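SxtG (Microseira wollei, PDB 6U1R) probably transfers an amidino group in saxitoxin biosynthesis, as an amidinotransferase of the glycine amidinotransferase-like family. Local coordinates at residues A[44-48]-A[86-90]; A[49-53]-A[70-74]. One frame throughout, in Å; residues are numbered along the deposited sequence.

Contact 1: residues A[44-48]-A[86-90]; sequences SVEGA and IAVAH
Val45 and Ile86 bring the two backbones closest, their CA atoms 5.9 Å apart, where a type II beta turn from Val45 to Ala48 lies against one side of a helix. Gly47 has the positive phi (72°) expected at the third position of such a turn, and the closing bond from Ala48 N to Val45 O is weak. Ahead of it, Ser44 OG accepts from Glu46 N at 3.2 Å, an ST turn that ties down the start of the beta turn. Val45 projects at the helix: CG2 sits 3.6 Å from Ile86 O and 4.0 Å from Ile86 CG2, while both methyls reach Ala89 CB. With CG2 anti to its backbone N, Ile86 brings CG1, CG2 and CD1 all up to Val45 O, and CD1 goes on to Ala48 CB at 4.3 Å. Beside these apolar contacts the carboxylate of Glu46 and the ring of His90 are inclined by 27°, but Glu46 OE1 stays 4.1 Å from His90 NE2, too long for a salt bridge; any attraction would depend on the histidine's undetermined charge. The contact thus lays the loop after strand 37-42 on the early turns of helix 83-102; Ala48 also packs on Tyr81 and Cys131, and Ala89 on Phe362.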
loop_
_atom_site.group_PDB
_atom_site.type_symbol
_atom_site.label_atom_id
_atom_site.label_comp_id
_atom_site.label_asym_id
_atom_site.label_seq_id
_atom_site.Cartn_x
_atom_site.Cartn_y
_atom_site.Cartn_z
ATOM N N SER A 44 19.705 -10.245 -2.716
ATOM C CA SER A 44 20.088 -11.651 -2.728
ATOM C C SER A 44 19.662 -12.267 -4.050
ATOM O O SER A 44 18.579 -11.954 -4.560
ATOM C CB SER A 44 19.437 -12.415 -1.561
ATOM O OG SER A 44 19.472 -13.819 -1.776
ATOM N N VAL A 45 20.508 -13.136 -4.611
ATOM C CA VAL A 45 20.171 -13.839 -5.844
ATOM C C VAL A 45 19.683 -15.255 -5.600
ATOM O O VAL A 45 19.298 -15.937 -6.555
ATOM C CB VAL A 45 21.360 -13.875 -6.823
ATOM C CG1 VAL A 45 21.622 -12.509 -7.372
ATOM C CG2 VAL A 45 22.621 -14.422 -6.137
ATOM N N GLU A 46 19.695 -15.736 -4.365
ATOM C CA GLU A 46 19.274 -17.106 -4.092
ATOM C C GLU A 46 17.788 -17.285 -4.392
ATOM O O GLU A 46 16.974 -16.405 -4.085
ATOM C CB GLU A 46 19.565 -17.450 -2.641
ATOM C CG GLU A 46 21.054 -17.350 -2.282
ATOM C CD GLU A 46 21.394 -18.110 -1.022
ATOM O OE1 GLU A 46 21.586 -17.464 0.027
ATOM O OE2 GLU A 46 21.463 -19.355 -1.093
ATOM N N GLY A 47 17.437 -18.419 -4.999
ATOM C CA GLY A 47 16.057 -18.750 -5.327
ATOM C C GLY A 47 15.463 -17.944 -6.455
ATOM O O GLY A 47 14.244 -18.000 -6.665
ATOM N N ALA A 48 16.297 -17.197 -7.178
ATOM C CA ALA A 48 15.844 -16.258 -8.196
ATOM C C ALA A 48 15.197 -16.977 -9.382
ATOM O O ALA A 48 15.656 -18.038 -9.812
ATOM C CB ALA A 48 17.024 -15.408 -8.671
ATOM N N ILE A 86 23.336 -18.192 -10.455
ATOM C CA ILE A 86 23.147 -17.735 -9.084
ATOM C C ILE A 86 24.449 -17.870 -8.292
ATOM O O ILE A 86 24.826 -16.969 -7.527
ATOM C CB ILE A 86 21.986 -18.513 -8.442
ATOM C CG1 ILE A 86 20.677 -18.088 -9.117
ATOM C CG2 ILE A 86 21.939 -18.281 -6.933
ATOM C CD1 ILE A 86 19.454 -18.926 -8.747
ATOM N N ALA A 87 25.163 -18.982 -8.478
ATOM C CA ALA A 87 26.372 -19.228 -7.696
ATOM C C ALA A 87 27.453 -18.192 -7.995
ATOM O O ALA A 87 28.072 -17.641 -7.074
ATOM C CB ALA A 87 26.879 -20.643 -7.953
ATOM N N VAL A 88 27.687 -17.893 -9.279
ATOM C CA VAL A 88 28.727 -16.920 -9.618
ATOM C C VAL A 88 28.335 -15.529 -9.135
ATOM O O VAL A 88 29.182 -14.766 -8.650
ATOM C CB VAL A 88 29.035 -16.927 -11.135
ATOM C CG1 VAL A 88 29.562 -18.273 -11.571
ATOM C CG2 VAL A 88 27.825 -16.561 -11.960
ATOM N N ALA A 89 27.053 -15.173 -9.252
ATOM C CA ALA A 89 26.616 -13.869 -8.776
ATOM C C ALA A 89 26.717 -13.775 -7.262
ATOM O O ALA A 89 27.027 -12.708 -6.725
ATOM C CB ALA A 89 25.179 -13.573 -9.221
ATOM N N HIS A 90 26.451 -14.875 -6.551
ATOM C CA HIS A 90 26.561 -14.830 -5.099
ATOM C C HIS A 90 28.002 -14.563 -4.688
ATOM O O HIS A 90 28.245 -13.830 -3.723
ATOM C CB HIS A 90 26.031 -16.143 -4.498
ATOM C CG HIS A 90 25.739 -16.072 -3.032
ATOM N ND1 HIS A 90 25.262 -14.933 -2.418
ATOM C CD2 HIS A 90 25.859 -17.001 -2.054
ATOM C CE1 HIS A 90 25.094 -15.165 -1.129
ATOM N NE2 HIS A 90 25.454 -16.412 -0.879
#

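Contact 2: residues A[49-53]-A[70-74]; sequences MLPAL and QKVLF
Leu73 meets Pro51 and Leu53 where the loop leading into helix 53-57 joins the C-terminal end of helix 63-72. Its CB lies 4.2 Å from Leu53 CB and also faces Pro51 O. CG sits anti to the carbonyl carbon (chi1 -52°), carrying the isobutyl group along Pro51 toward Leu50. Both methyls pass Pro51 O, CD2 at 3.4 Å and CD1 farther off; CD2 also points at Pro51 CD (3.9 Å) and Leu50 CB (4.1 Å), which lie on the same side of it. The Leu50 and Val72 side chains cross at about a right angle, Leu50 CD1 touching Val72 CG1, and Leu53 CD2 rests on Gln70 CB at 3.7 Å. The polar link is between backbones: Leu53 N donates to Phe74 O at 2.9 Å, nearly straight at hydrogen (172°), with the donor 35° out of the carbonyl plane. Ala52 CA adds a CA-H...O contact to the same oxygen, and Ala52 O bonds to Asn57 ND2. A water accepts from Phe74 N and lies 2.7 Å from Pro51 O, to which it can donate. Side chains thus meet through aliphatic groups, while one direct bond and one water bridge join the two backbones, consistent with a defined alignment.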
loop_
_atom_site.group_PDB
_atom_site.type_symbol
_atom_site.label_atom_id
_atom_site.label_comp_id
_atom_site.label_asym_id
_atom_site.label_seq_id
_atom_site.Cartn_x
_atom_site.Cartn_y
_atom_site.Cartn_z
ATOM N N MET A 49 14.113 -16.385 -9.893
ATOM C CA MET A 49 13.354 -16.858 -11.044
ATOM C C MET A 49 13.498 -15.864 -12.185
ATOM O O MET A 49 13.519 -14.655 -11.957
ATOM C CB MET A 49 11.864 -17.009 -10.702
ATOM C CG MET A 49 11.589 -17.853 -9.455
ATOM S SD MET A 49 12.027 -19.587 -9.671
ATOM C CE MET A 49 10.853 -20.075 -10.915
ATOM N N LEU A 50 13.589 -16.366 -13.414
ATOM C CA LEU A 50 13.767 -15.483 -14.557
ATOM C C LEU A 50 12.608 -14.486 -14.672
ATOM O O LEU A 50 11.468 -14.788 -14.289
ATOM C CB LEU A 50 13.867 -16.298 -15.848
ATOM C CG LEU A 50 15.086 -17.194 -16.057
ATOM C CD1 LEU A 50 14.939 -17.951 -17.391
ATOM C CD2 LEU A 50 16.374 -16.362 -16.030
ATOM N N PRO A 51 12.873 -13.293 -15.218
ATOM C CA PRO A 51 11.789 -12.363 -15.540
ATOM C C PRO A 51 10.795 -13.008 -16.491
ATOM O O PRO A 51 11.162 -13.833 -17.330
ATOM C CB PRO A 51 12.513 -11.193 -16.227
ATOM C CG PRO A 51 13.928 -11.348 -15.908
ATOM C CD PRO A 51 14.173 -12.809 -15.699
ATOM N N ALA A 52 9.541 -12.584 -16.383
ATOM C CA ALA A 52 8.497 -13.005 -17.304
ATOM C C ALA A 52 8.452 -12.083 -18.512
ATOM O O ALA A 52 8.574 -10.854 -18.382
ATOM C CB ALA A 52 7.136 -13.003 -16.611
ATOM N N LEU A 53 8.247 -12.685 -19.682
ATOM C CA LEU A 53 8.270 -11.943 -20.934
ATOM C C LEU A 53 7.094 -10.985 -21.051
ATOM O O LEU A 53 7.230 -9.894 -21.635
ATOM C CB LEU A 53 8.267 -12.939 -22.105
ATOM C CG LEU A 53 8.520 -12.445 -23.516
ATOM C CD1 LEU A 53 9.935 -11.850 -23.633
ATOM C CD2 LEU A 53 8.339 -13.616 -24.496
ATOM N N GLN A 70 13.001 -14.083 -26.240
ATOM C CA GLN A 70 11.722 -14.751 -26.112
ATOM C C GLN A 70 11.880 -16.260 -26.042
ATOM O O GLN A 70 10.964 -16.935 -25.573
ATOM C CB GLN A 70 10.780 -14.337 -27.247
ATOM C CG GLN A 70 11.079 -14.892 -28.607
ATOM C CD GLN A 70 10.033 -14.450 -29.625
ATOM O OE1 GLN A 70 9.127 -13.675 -29.304
ATOM N NE2 GLN A 70 10.154 -14.939 -30.854
ATOM N N LYS A 71 13.036 -16.800 -26.426
ATOM C CA LYS A 71 13.303 -18.217 -26.196
ATOM C C LYS A 71 13.663 -18.496 -24.745
ATOM O O LYS A 71 13.321 -19.564 -24.220
ATOM C CB LYS A 71 14.436 -18.699 -27.100
ATOM C CG LYS A 71 14.109 -18.697 -28.582
ATOM C CD LYS A 71 15.354 -19.061 -29.400
ATOM C CE LYS A 71 15.045 -19.184 -30.877
ATOM N NZ LYS A 71 13.998 -20.213 -31.133
ATOM N N VAL A 72 14.315 -17.534 -24.085
ATOM C CA VAL A 72 14.849 -17.714 -22.737
ATOM C C VAL A 72 13.770 -17.494 -21.689
ATOM O O VAL A 72 13.644 -18.270 -20.733
ATOM C CB VAL A 72 16.029 -16.736 -22.522
ATOM C CG1 VAL A 72 16.338 -16.549 -21.033
ATOM C CG2 VAL A 72 17.249 -17.203 -23.272
ATOM N N LEU A 73 13.017 -16.409 -21.832
ATOM C CA LEU A 73 12.030 -15.975 -20.864
ATOM C C LEU A 73 10.664 -16.502 -21.253
ATOM O O LEU A 73 10.290 -16.472 -22.428
ATOM C CB LEU A 73 11.968 -14.449 -20.811
ATOM C CG LEU A 73 13.292 -13.717 -20.608
ATOM C CD1 LEU A 73 13.068 -12.207 -20.634
ATOM C CD2 LEU A 73 13.918 -14.144 -19.303
ATOM N N PHE A 74 9.909 -16.956 -20.262
ATOM C CA PHE A 74 8.592 -17.515 -20.512
ATOM C C PHE A 74 7.498 -16.510 -20.143
ATOM O O PHE A 74 7.735 -15.483 -19.489
ATOM C CB PHE A 74 8.444 -18.844 -19.762
ATOM C CG PHE A 74 9.120 -20.006 -20.458
ATOM C CD1 PHE A 74 10.488 -20.011 -20.688
ATOM C CD2 PHE A 74 8.383 -21.098 -20.873
ATOM C CE1 PHE A 74 11.109 -21.086 -21.329
ATOM C CE2 PHE A 74 8.987 -22.166 -21.514
ATOM C CZ PHE A 74 10.352 -22.166 -21.735
HETATM O O HOH W 1 10.399 -16.456 -17.454
#

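The two contacts use consecutive pieces of one loop: 44-48 leans on helix 83-102, then 49-53 leans on the end of helix 63-72. Along the chain contact 2 is nested inside the loop closed by contact 1, and their centres lie about 17 Å apart with no touch beyond the sequence junction. Tyr81, on the connection between the two helices, packs on Ala48, Leu50 and Pro51 and so joins both. Neither contact contains a predicted catalytic residue, and both stand off from the predicted site: Val45 is about 11 Å from Cys368, the predicted amidino-cysteine nucleophile, and Pro51 about 10 Å from His264 and 11 Å from Asp215, all between side chains.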